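Local coordinates for protein alcohol dehydrogenase IV (Corynebacterium glutamicum, PDB 3IV7) that probably reduces maleylacetate with NAD(H), as a member of the iron-containing alcohol dehydrogenase family, at residues V40-G45 with S50-V55; L92-G97 with G102-I107; D180-P185 with E279-A284; F286-A291 with L295-L300. All blocks are in the same frame, centred on the assembly; numbering follows the deposited sequence.

Overall arrangement
Contacts 1 and 2 adjoin in the N-terminal alpha/beta part, their centres about 11 Å apart, and both hang a helix on the same parallel sheet, whose neighbouring strands 40-43 and 91-96 are hydrogen-bonded through Ile43, Met41 and Val93. Contacts 3 and 4 lie on the other side of the chain's centre in the all-helical part, their centres about 13 Å apart; contact 4 begins where helix 276-286 of contact 3 ends, and Glu279 bonds Ala291. The sheet contacts are buried and made mainly of apolar side chains, contact 1, the smaller, of methyls alone. Contact 3 is partly buried, with an arginine at its margin; contact 4 combines a buried phenylalanine with an exposed arginine and a helical hydrogen bond.

Contact 1 (V40-G45 with S50-V55); sequences VMVIAG and SIAHKV
The methyl group of Ala52, on helix 49-55, points at segment 40-45 and meets two side chains that reach toward the helix from alternate positions, Val42 and Ala44. The nearer is Ala44, whose CB lies 3.7 Å from Ala52 CB, so the two methyls meet head to head. Val42 adds one branch: its CG1 stands 4.0 Å from Ala52 CB. With chi1 at 173°, CG1 is turned opposite the backbone N, and this is the methyl that borders the alanine. Ile43, between the two, turns away from helix 49-55. The short side chains let the backbones come close, with Ala44 CA 6.6 Å from Ala52 CA. Strand 91-96 supplies a further wall, as Val93 touches Val42 and Val95 touches Ala52. Strand 40-43, helix 49-55 and strand 63-65 form a beta-alpha-beta unit, and this contact seats the helix on its first strand. All three touching residues are buried and the groups that meet are methyls alone, which implies that the helix is held here by shape and by exclusion of water, without polar or charged pairing between the two segments.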
loop_
_atom_site.group_PDB
_atom_site.type_symbol
_atom_site.label_atom_id
_atom_site.label_comp_id
_atom_site.label_asym_id
_atom_site.label_seq_id
_atom_site.Cartn_x
_atom_site.Cartn_y
_atom_site.Cartn_z
ATOM N N VAL A 40 11.614 27.654 -0.646
ATOM C CA VAL A 40 10.959 26.837 0.303
ATOM C C VAL A 40 10.253 27.657 1.382
ATOM O O VAL A 40 10.811 28.618 1.934
ATOM C CB VAL A 40 11.986 25.914 1.011
ATOM C CG1 VAL A 40 11.290 25.020 2.053
ATOM C CG2 VAL A 40 12.774 25.065 -0.017
HETATM N N MSE A 41 9.033 27.252 1.694
HETATM C CA MSE A 41 8.274 27.839 2.781
HETATM C C MSE A 41 8.098 26.793 3.866
HETATM O O MSE A 41 7.545 25.718 3.617
HETATM C CB MSE A 41 6.921 28.307 2.278
HETATM C CG MSE A 41 5.958 28.917 3.357
HETATM SE SE MSE A 41 4.347 29.563 2.454
HETATM C CE MSE A 41 3.287 30.219 3.940
ATOM N N VAL A 42 8.594 27.095 5.068
ATOM C CA VAL A 42 8.428 26.202 6.217
ATOM C C VAL A 42 7.274 26.714 7.094
ATOM O O VAL A 42 7.210 27.904 7.460
ATOM C CB VAL A 42 9.718 26.085 7.053
ATOM C CG1 VAL A 42 9.464 25.307 8.318
ATOM C CG2 VAL A 42 10.830 25.400 6.236
ATOM N N ILE A 43 6.362 25.815 7.406
ATOM C CA ILE A 43 5.173 26.144 8.164
ATOM C C ILE A 43 5.252 25.399 9.472
ATOM O O ILE A 43 5.362 24.171 9.486
ATOM C CB ILE A 43 3.880 25.714 7.394
ATOM C CG1 ILE A 43 3.772 26.464 6.086
ATOM C CG2 ILE A 43 2.623 25.933 8.267
ATOM C CD1 ILE A 43 2.960 25.768 5.047
ATOM N N ALA A 44 5.158 26.129 10.571
ATOM C CA ALA A 44 5.226 25.519 11.899
ATOM C C ALA A 44 4.661 26.512 12.934
ATOM O O ALA A 44 4.885 27.691 12.826
ATOM C CB ALA A 44 6.707 25.164 12.254
ATOM N N GLY A 45 3.900 26.018 13.897
ATOM C CA GLY A 45 3.401 26.869 14.967
ATOM C C GLY A 45 4.558 27.344 15.832
ATOM O O GLY A 45 5.634 26.710 15.858
ATOM N N SER A 50 11.294 26.453 16.827
ATOM C CA SER A 50 12.686 26.173 17.192
ATOM C C SER A 50 13.104 24.839 16.570
ATOM O O SER A 50 14.145 24.725 15.958
ATOM C CB SER A 50 12.841 26.125 18.715
ATOM O OG SER A 50 14.087 25.597 19.085
ATOM N N ILE A 51 12.243 23.861 16.712
ATOM C CA ILE A 51 12.459 22.566 16.156
ATOM C C ILE A 51 12.443 22.584 14.597
ATOM O O ILE A 51 13.197 21.892 13.984
ATOM C CB ILE A 51 11.427 21.615 16.684
ATOM C CG1 ILE A 51 11.788 21.249 18.120
ATOM C CG2 ILE A 51 11.369 20.380 15.845
ATOM N N ALA A 52 11.594 23.418 14.001
ATOM C CA ALA A 52 11.523 23.534 12.541
ATOM C C ALA A 52 12.795 24.132 11.997
ATOM O O ALA A 52 13.262 23.732 10.959
ATOM C CB ALA A 52 10.299 24.370 12.095
ATOM N N HIS A 53 13.359 25.075 12.710
ATOM C CA HIS A 53 14.645 25.661 12.306
ATOM C C HIS A 53 15.749 24.607 12.296
ATOM O O HIS A 53 16.556 24.578 11.371
ATOM C CB HIS A 53 15.023 26.814 13.197
ATOM C CG HIS A 53 14.332 28.085 12.842
ATOM N ND1 HIS A 53 13.022 28.333 13.179
ATOM C CD2 HIS A 53 14.742 29.152 12.116
ATOM C CE1 HIS A 53 12.671 29.520 12.721
ATOM N NE2 HIS A 53 13.694 30.036 12.070
ATOM N N LYS A 54 15.751 23.718 13.299
ATOM C CA LYS A 54 16.739 22.642 13.343
ATOM C C LYS A 54 16.500 21.658 12.197
ATOM O O LYS A 54 17.437 21.173 11.607
ATOM C CB LYS A 54 16.714 21.883 14.676
ATOM C CG LYS A 54 17.053 22.711 15.906
ATOM C CD LYS A 54 17.541 21.804 17.072
ATOM C CE LYS A 54 17.197 22.374 18.452
ATOM N NZ LYS A 54 15.727 22.156 18.803
ATOM N N VAL A 55 15.236 21.362 11.899
ATOM C CA VAL A 55 14.905 20.421 10.829
ATOM C C VAL A 55 15.303 20.950 9.455
ATOM O O VAL A 55 15.752 20.199 8.609
ATOM C CB VAL A 55 13.418 20.093 10.839
ATOM C CG1 VAL A 55 13.013 19.366 9.560
ATOM C CG2 VAL A 55 13.069 19.283 12.116
#

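Contact 2 (L92-G97 with G102-I107)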
loop_
_atom_site.group_PDB
_atom_site.type_symbol
_atom_site.label_atom_id
_atom_site.label_comp_id
_atom_site.label_asym_id
_atom_site.label_seq_id
_atom_site.Cartn_x
_atom_site.Cartn_y
_atom_site.Cartn_z
ATOM N N LEU A 92 6.232 23.628 -0.134
ATOM C CA LEU A 92 5.717 23.757 1.230
ATOM C C LEU A 92 6.337 22.677 2.105
ATOM O O LEU A 92 6.361 21.497 1.722
ATOM C CB LEU A 92 4.186 23.568 1.245
ATOM C CG LEU A 92 3.363 24.525 0.387
ATOM C CD1 LEU A 92 1.883 24.150 0.413
ATOM C CD2 LEU A 92 3.576 25.918 0.855
ATOM N N VAL A 93 6.860 23.067 3.266
ATOM C CA VAL A 93 7.359 22.098 4.232
ATOM C C VAL A 93 6.657 22.368 5.562
ATOM O O VAL A 93 6.684 23.472 6.051
ATOM C CB VAL A 93 8.933 22.173 4.450
ATOM C CG1 VAL A 93 9.356 21.094 5.425
ATOM C CG2 VAL A 93 9.719 22.040 3.100
ATOM N N CYS A 94 5.978 21.363 6.121
ATOM C CA CYS A 94 5.294 21.583 7.378
ATOM C C CYS A 94 5.843 20.718 8.459
ATOM O O CYS A 94 6.078 19.535 8.259
ATOM C CB CYS A 94 3.771 21.406 7.224
ATOM S SG CYS A 94 3.223 19.872 6.378
ATOM N N VAL A 95 6.096 21.323 9.616
ATOM C CA VAL A 95 6.660 20.607 10.744
ATOM C C VAL A 95 5.729 20.757 11.946
ATOM O O VAL A 95 5.587 21.851 12.505
ATOM C CB VAL A 95 8.010 21.170 11.098
ATOM C CG1 VAL A 95 8.643 20.324 12.239
ATOM C CG2 VAL A 95 8.911 21.239 9.830
ATOM N N GLY A 96 5.056 19.680 12.307
ATOM C CA GLY A 96 4.139 19.727 13.396
ATOM C C GLY A 96 3.009 18.758 13.255
ATOM O O GLY A 96 3.098 17.776 12.512
ATOM N N GLY A 97 1.916 19.046 13.947
ATOM C CA GLY A 97 0.767 18.158 13.977
ATOM C C GLY A 97 -0.316 18.446 12.961
ATOM O O GLY A 97 -0.144 19.252 12.023
ATOM N N GLY A 102 -2.559 20.770 8.313
ATOM C CA GLY A 102 -3.842 21.262 7.788
ATOM C C GLY A 102 -3.696 22.562 7.000
ATOM O O GLY A 102 -4.351 22.742 5.948
ATOM N N LEU A 103 -2.843 23.471 7.491
ATOM C CA LEU A 103 -2.626 24.734 6.820
ATOM C C LEU A 103 -1.849 24.541 5.514
ATOM O O LEU A 103 -2.160 25.174 4.502
ATOM C CB LEU A 103 -1.915 25.738 7.744
ATOM C CG LEU A 103 -1.730 27.156 7.182
ATOM C CD1 LEU A 103 -3.067 27.788 6.822
ATOM C CD2 LEU A 103 -0.922 28.084 8.154
ATOM N N ALA A 104 -0.870 23.649 5.515
ATOM C CA ALA A 104 -0.114 23.366 4.299
ATOM C C ALA A 104 -1.082 22.838 3.253
ATOM O O ALA A 104 -1.049 23.253 2.105
ATOM C CB ALA A 104 1.033 22.355 4.577
ATOM N N LYS A 105 -2.001 21.982 3.679
ATOM C CA LYS A 105 -2.995 21.434 2.778
ATOM C C LYS A 105 -3.881 22.552 2.228
ATOM O O LYS A 105 -4.189 22.581 1.045
ATOM C CB LYS A 105 -3.855 20.388 3.502
ATOM C CG LYS A 105 -3.163 19.026 3.752
ATOM C CD LYS A 105 -4.127 18.087 4.482
ATOM C CE LYS A 105 -3.701 16.628 4.353
ATOM N NZ LYS A 105 -4.605 15.731 5.090
ATOM N N ALA A 106 -4.334 23.444 3.100
ATOM C CA ALA A 106 -5.187 24.534 2.660
ATOM C C ALA A 106 -4.485 25.360 1.560
ATOM O O ALA A 106 -5.120 25.751 0.568
ATOM C CB ALA A 106 -5.617 25.404 3.825
ATOM N N ILE A 107 -3.180 25.562 1.700
ATOM C CA ILE A 107 -2.402 26.304 0.689
ATOM C C ILE A 107 -2.342 25.543 -0.624
ATOM O O ILE A 107 -2.516 26.122 -1.687
ATOM C CB ILE A 107 -0.956 26.600 1.146
ATOM C CG1 ILE A 107 -0.951 27.464 2.407
ATOM C CG2 ILE A 107 -0.196 27.369 0.014
ATOM C CD1 ILE A 107 0.451 27.584 3.090
#
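Strand 92-96 and helix 102-107 run nearly antiparallel, at 161°, their axes approaching to 8.6 Å, with Cys94 and Ala104 the nearest pair of residues by their CA atoms. Leu92 and Cys94, two residues apart on the strand, both direct their side chains at the helix, which answers with Ala104 and Ile107, one turn apart. Leu92 has the larger share. Its CD1 sits 3.8 Å from Ile107 CB, and the same methyl also lies 3.5 Å from the backbone oxygen Ala104 O. Both leucine methyls meet Ile107 CG2, Leu92 CD1 at 3.9 Å and Leu92 CD2 at 4.1 Å, the two side chains crossing at an angle. Cys94 turns its side chain to one methyl: a chi1 of 49° leaves both SG and CB against Ala104 CB, the sulfur at 3.8 Å. Ile43 of the neighbouring strand 40-43 also packs on Ala104 and Ile107, while Ile115 of strand 115-119 touches Leu92 and Cys94. The chain passes from the strand through Gly96 and Gly97, the latter the N-cap of helix 98-111, and returns to the sheet in strand 115-119. This is the beta-alpha-beta crossover of a Rossmann-like parallel sheet, consistent with the dinucleotide-binding N-terminal domain of iron-containing alcohol dehydrogenases.

Contact 3 (D180-P185 with E279-A284). With EDO (1,2-ethanediol), chain C.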
loop_
_atom_site.group_PDB
_atom_site.type_symbol
_atom_site.label_atom_id
_atom_site.label_comp_id
_atom_site.label_asym_id
_atom_site.label_seq_id
_atom_site.Cartn_x
_atom_site.Cartn_y
_atom_site.Cartn_z
ATOM N N ASP A 180 -12.037 1.929 12.617
ATOM C CA ASP A 180 -13.238 2.367 11.883
ATOM C C ASP A 180 -13.130 1.969 10.400
ATOM O O ASP A 180 -14.134 1.602 9.773
ATOM C CB ASP A 180 -13.392 3.845 11.998
ATOM C CG ASP A 180 -14.825 4.316 11.864
ATOM O OD1 ASP A 180 -15.792 3.568 12.221
ATOM O OD2 ASP A 180 -14.967 5.511 11.507
ATOM N N SER A 181 -11.899 1.996 9.866
ATOM C CA SER A 181 -11.661 1.677 8.466
ATOM C C SER A 181 -12.017 0.215 8.130
ATOM O O SER A 181 -12.341 -0.107 6.975
ATOM C CB SER A 181 -10.219 1.996 8.085
ATOM O OG SER A 181 -10.009 3.417 7.978
ATOM N N LEU A 182 -11.980 -0.652 9.144
ATOM C CA LEU A 182 -12.334 -2.051 8.977
ATOM C C LEU A 182 -13.779 -2.279 8.536
ATOM O O LEU A 182 -14.080 -3.313 7.948
ATOM C CB LEU A 182 -12.017 -2.851 10.247
ATOM C CG LEU A 182 -10.513 -2.925 10.589
ATOM C CD1 LEU A 182 -10.269 -3.689 11.863
ATOM C CD2 LEU A 182 -9.732 -3.532 9.412
ATOM N N TRP A 183 -14.675 -1.339 8.863
ATOM C CA TRP A 183 -16.067 -1.380 8.367
ATOM C C TRP A 183 -16.376 -0.037 7.665
ATOM O O TRP A 183 -17.518 0.408 7.620
ATOM C CB TRP A 183 -17.076 -1.671 9.513
ATOM C CG TRP A 183 -16.848 -0.835 10.691
ATOM C CD1 TRP A 183 -17.011 0.524 10.774
ATOM C CD2 TRP A 183 -16.329 -1.250 11.958
ATOM N NE1 TRP A 183 -16.596 0.975 11.997
ATOM C CE2 TRP A 183 -16.180 -0.089 12.749
ATOM C CE3 TRP A 183 -15.965 -2.477 12.500
ATOM C CZ2 TRP A 183 -15.685 -0.129 14.041
ATOM C CZ3 TRP A 183 -15.500 -2.513 13.790
ATOM C CH2 TRP A 183 -15.358 -1.342 14.546
ATOM N N GLY A 184 -15.337 0.592 7.110
ATOM C CA GLY A 184 -15.485 1.882 6.428
ATOM C C GLY A 184 -16.379 1.776 5.195
ATOM O O GLY A 184 -16.631 0.667 4.705
ATOM N N PRO A 185 -16.853 2.931 4.673
ATOM C CA PRO A 185 -17.728 2.889 3.506
ATOM C C PRO A 185 -17.070 2.261 2.284
ATOM O O PRO A 185 -17.760 1.688 1.483
ATOM C CB PRO A 185 -18.038 4.368 3.242
ATOM C CG PRO A 185 -16.970 5.125 3.972
ATOM C CD PRO A 185 -16.635 4.304 5.142
ATOM N N GLU A 279 -13.886 -7.816 13.198
ATOM C CA GLU A 279 -13.601 -8.127 14.598
ATOM C C GLU A 279 -12.463 -9.156 14.707
ATOM O O GLU A 279 -11.570 -9.008 15.526
ATOM C CB GLU A 279 -14.882 -8.642 15.297
ATOM C CG GLU A 279 -14.851 -8.649 16.835
ATOM C CD GLU A 279 -14.049 -9.811 17.433
ATOM O OE1 GLU A 279 -13.941 -10.867 16.799
ATOM O OE2 GLU A 279 -13.534 -9.649 18.555
ATOM N N ARG A 280 -12.476 -10.180 13.857
ATOM C CA ARG A 280 -11.441 -11.212 13.936
ATOM C C ARG A 280 -10.080 -10.679 13.460
ATOM O O ARG A 280 -9.050 -10.996 14.030
ATOM C CB ARG A 280 -11.857 -12.475 13.166
ATOM C CG ARG A 280 -13.018 -13.240 13.839
ATOM C CD ARG A 280 -13.254 -14.612 13.179
ATOM N NE ARG A 280 -13.371 -14.545 11.714
ATOM C CZ ARG A 280 -14.515 -14.466 11.026
ATOM N NH1 ARG A 280 -15.687 -14.415 11.644
ATOM N NH2 ARG A 280 -14.482 -14.432 9.695
ATOM N N ARG A 281 -10.090 -9.830 12.451
ATOM C CA ARG A 281 -8.856 -9.232 11.987
ATOM C C ARG A 281 -8.250 -8.326 13.083
ATOM O O ARG A 281 -7.062 -8.385 13.353
ATOM C CB ARG A 281 -9.097 -8.447 10.705
ATOM C CG ARG A 281 -7.824 -8.039 10.020
ATOM C CD ARG A 281 -8.061 -7.016 8.954
ATOM N NE ARG A 281 -8.637 -7.574 7.741
ATOM C CZ ARG A 281 -7.951 -8.163 6.765
ATOM N NH1 ARG A 281 -6.633 -8.326 6.854
ATOM N NH2 ARG A 281 -8.599 -8.611 5.688
ATOM N N ALA A 282 -9.080 -7.509 13.713
ATOM C CA ALA A 282 -8.598 -6.605 14.766
ATOM C C ALA A 282 -8.052 -7.443 15.948
ATOM O O ALA A 282 -6.958 -7.201 16.444
ATOM C CB ALA A 282 -9.737 -5.673 15.227
ATOM N N ALA A 283 -8.827 -8.445 16.350
ATOM C CA ALA A 283 -8.431 -9.378 17.409
ATOM C C ALA A 283 -7.046 -9.970 17.141
ATOM O O ALA A 283 -6.193 -9.943 18.006
ATOM C CB ALA A 283 -9.484 -10.510 17.549
ATOM N N ALA A 284 -6.837 -10.500 15.931
ATOM C CA ALA A 284 -5.534 -11.046 15.543
ATOM C C ALA A 284 -4.426 -9.988 15.647
ATOM O O ALA A 284 -3.326 -10.266 16.105
ATOM C CB ALA A 284 -5.597 -11.586 14.124
HETATM C C1 EDO C . -12.465 -7.593 7.438
HETATM O O1 EDO C . -11.521 -6.535 7.625
HETATM C C2 EDO C . -12.628 -7.884 5.954
HETATM O O2 EDO C . -11.572 -8.749 5.541
#
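Leu182 and Arg281 meet beside a bound 1,2-ethanediol, probably from the crystallisation liquor, which the arginine holds by both ends. Arg281 NE donates to the diol O1 at 3.1 Å and Arg281 NH2 to its O2 at 3.0 Å, the second bond the straighter of the two at 167°. The diol thus lies along one edge of the guanidinium group, with its C1 in the guanidinium plane. A bend at chi3 (-76°) turns this group off the line of the aliphatic stem. Leu182 passes that stem on a diagonal: its CD2 rests 3.9 Å from Arg281 CD and equally far from the diol O1. The other branch, CD1, meets the helix at the buried Ala282, whose CB is 3.9 Å away. Helix 189-211 backs both side chains, Ala195 and Ile199 touching Leu182 while Ala192 and Ala196 touch Arg281. Next in the chain, Trp183 NE1 donates to Asp180 OD1 at 2.7 Å in a bent bond (147°), on the anti side of the carboxylate; Asp180 OD2 bonds His242. A type I beta turn from Ser181 to Gly184 carries Leu182 and Trp183 at its two central positions. The contact thus packs this turn, which continues from helix 164-181, on helix 276-286, within the all-helical C-terminal domain that characterises iron-containing alcohol dehydrogenases.

Contact 4 (F286-A291 with L295-L300); sequences FGTDTA and LQRLRL
This is a largely buried contact across the tight connection between helices 276-286 and 291-301, in the helical C-terminal part. Phe286 leads it by laying one ring face over the helix backbone: Leu295 N stands 3.7 Å above the ring plane, over its centre, and Leu295 CA lies 3.8 Å from Phe286 CZ. At the ring's edge, Leu298 CD2 comes to 4.2 Å from Phe286 CE1. Leu175 of helix 164-181 touches Phe286, Leu295 and Leu298 alike. Leu295 N spends its hydrogen on Ala291 O (2.9 Å, 163°), so the ring packs on an amide that is already bonded. Toward the surface, Thr288 and Arg297 run by each other in opposite senses, with Thr288 CG2 3.6 Å from Arg297 NH1. A chi1 of 54° brings the threonine hydroxyl round to Thr290 O, to which Thr288 OG1 donates at 2.8 Å. Gly287, with positive phi, is the C-prime residue of the Schellman motif ending helix 276-286, and Thr290 caps the next helix through Glu293 N. The connection is therefore held by apolar burial of Phe286 inside and by its own local bonds, the touch of Thr288 on Arg297 being a non-bonded one at the surface.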
loop_
_atom_site.group_PDB
_atom_site.type_symbol
_atom_site.label_atom_id
_atom_site.label_comp_id
_atom_site.label_asym_id
_atom_site.label_seq_id
_atom_site.Cartn_x
_atom_site.Cartn_y
_atom_site.Cartn_z
ATOM N N PHE A 286 -4.374 -7.427 17.584
ATOM C CA PHE A 286 -4.130 -7.173 19.004
ATOM C C PHE A 286 -3.456 -8.367 19.677
ATOM O O PHE A 286 -2.822 -8.216 20.706
ATOM C CB PHE A 286 -5.426 -6.837 19.753
ATOM C CG PHE A 286 -5.861 -5.384 19.633
ATOM C CD1 PHE A 286 -5.098 -4.379 20.156
ATOM C CD2 PHE A 286 -7.074 -5.062 19.066
ATOM C CE1 PHE A 286 -5.500 -3.061 20.061
ATOM C CE2 PHE A 286 -7.481 -3.743 18.950
ATOM C CZ PHE A 286 -6.725 -2.755 19.454
ATOM N N GLY A 287 -3.630 -9.559 19.113
ATOM C CA GLY A 287 -3.064 -10.779 19.711
ATOM C C GLY A 287 -3.937 -11.278 20.856
ATOM O O GLY A 287 -3.450 -11.889 21.789
ATOM N N THR A 288 -5.244 -11.041 20.745
ATOM C CA THR A 288 -6.192 -11.352 21.787
ATOM C C THR A 288 -7.395 -12.057 21.164
ATOM O O THR A 288 -7.547 -12.064 19.955
ATOM C CB THR A 288 -6.658 -10.058 22.507
ATOM O OG1 THR A 288 -7.154 -9.120 21.543
ATOM C CG2 THR A 288 -5.492 -9.405 23.278
ATOM N N ASP A 289 -8.248 -12.638 22.000
ATOM C CA ASP A 289 -9.390 -13.441 21.519
ATOM C C ASP A 289 -10.463 -12.610 20.855
ATOM O O ASP A 289 -11.100 -13.062 19.900
ATOM C CB ASP A 289 -9.993 -14.258 22.666
ATOM C CG ASP A 289 -9.031 -15.302 23.200
ATOM O OD1 ASP A 289 -8.300 -15.900 22.394
ATOM O OD2 ASP A 289 -8.997 -15.512 24.433
ATOM N N THR A 290 -10.670 -11.398 21.366
ATOM C CA THR A 290 -11.604 -10.467 20.775
ATOM C C THR A 290 -10.924 -9.120 20.561
ATOM O O THR A 290 -9.959 -8.782 21.243
ATOM C CB THR A 290 -12.847 -10.247 21.669
ATOM O OG1 THR A 290 -12.500 -9.431 22.786
ATOM C CG2 THR A 290 -13.398 -11.551 22.153
ATOM N N ALA A 291 -11.474 -8.334 19.651
ATOM C CA ALA A 291 -10.932 -7.021 19.345
ATOM C C ALA A 291 -11.074 -6.086 20.536
ATOM O O ALA A 291 -10.163 -5.288 20.837
ATOM C CB ALA A 291 -11.633 -6.447 18.131
ATOM N N LEU A 295 -8.367 -3.951 22.665
ATOM C CA LEU A 295 -8.432 -2.511 22.823
ATOM C C LEU A 295 -8.457 -2.127 24.314
ATOM O O LEU A 295 -7.769 -1.206 24.716
ATOM C CB LEU A 295 -9.642 -1.911 22.097
ATOM C CG LEU A 295 -9.790 -0.372 22.220
ATOM C CD1 LEU A 295 -8.494 0.339 21.721
ATOM C CD2 LEU A 295 -10.992 0.089 21.426
ATOM N N GLN A 296 -9.243 -2.851 25.118
ATOM C CA GLN A 296 -9.372 -2.542 26.548
ATOM C C GLN A 296 -8.052 -2.746 27.310
ATOM O O GLN A 296 -7.698 -1.929 28.160
ATOM C CB GLN A 296 -10.504 -3.348 27.187
ATOM C CG GLN A 296 -11.908 -2.946 26.740
ATOM C CD GLN A 296 -12.274 -1.502 27.091
ATOM O OE1 GLN A 296 -12.031 -0.581 26.308
ATOM N NE2 GLN A 296 -12.953 -1.319 28.228
ATOM N N ARG A 297 -7.318 -3.811 26.980
ATOM C CA ARG A 297 -6.003 -4.039 27.569
ATOM C C ARG A 297 -5.031 -2.948 27.199
ATOM O O ARG A 297 -4.201 -2.559 28.015
ATOM C CB ARG A 297 -5.431 -5.373 27.126
ATOM C CG ARG A 297 -6.111 -6.520 27.737
ATOM C CD ARG A 297 -5.596 -7.832 27.226
ATOM N NE ARG A 297 -6.391 -8.949 27.756
ATOM C CZ ARG A 297 -6.172 -10.231 27.484
ATOM N NH1 ARG A 297 -5.164 -10.592 26.698
ATOM N NH2 ARG A 297 -6.958 -11.161 28.018
ATOM N N LEU A 298 -5.078 -2.493 25.952
ATOM C CA LEU A 298 -4.229 -1.402 25.542
ATOM C C LEU A 298 -4.576 -0.166 26.335
ATOM O O LEU A 298 -3.679 0.491 26.928
ATOM C CB LEU A 298 -4.360 -1.128 24.057
ATOM C CG LEU A 298 -3.648 0.122 23.549
ATOM C CD1 LEU A 298 -2.127 0.052 23.794
ATOM C CD2 LEU A 298 -3.959 0.272 22.070
ATOM N N ARG A 299 -5.864 0.153 26.389
ATOM C CA ARG A 299 -6.322 1.357 27.089
ATOM C C ARG A 299 -5.917 1.376 28.549
ATOM O O ARG A 299 -5.421 2.397 29.056
ATOM C CB ARG A 299 -7.829 1.524 26.953
ATOM C CG ARG A 299 -8.261 1.882 25.517
ATOM C CD ARG A 299 -9.727 2.022 25.401
ATOM N NE ARG A 299 -10.196 3.173 26.147
ATOM C CZ ARG A 299 -11.176 3.165 27.046
ATOM N NH1 ARG A 299 -11.854 2.050 27.338
ATOM N NH2 ARG A 299 -11.504 4.295 27.650
ATOM N N LEU A 300 -6.096 0.258 29.236
ATOM C CA LEU A 300 -5.652 0.175 30.620
ATOM C C LEU A 300 -4.126 0.364 30.707
ATOM O O LEU A 300 -3.638 1.102 31.534
ATOM C CB LEU A 300 -6.043 -1.171 31.222
ATOM C CG LEU A 300 -5.839 -1.270 32.727
ATOM C CD1 LEU A 300 -6.563 -0.134 33.398
ATOM C CD2 LEU A 300 -6.344 -2.622 33.261
#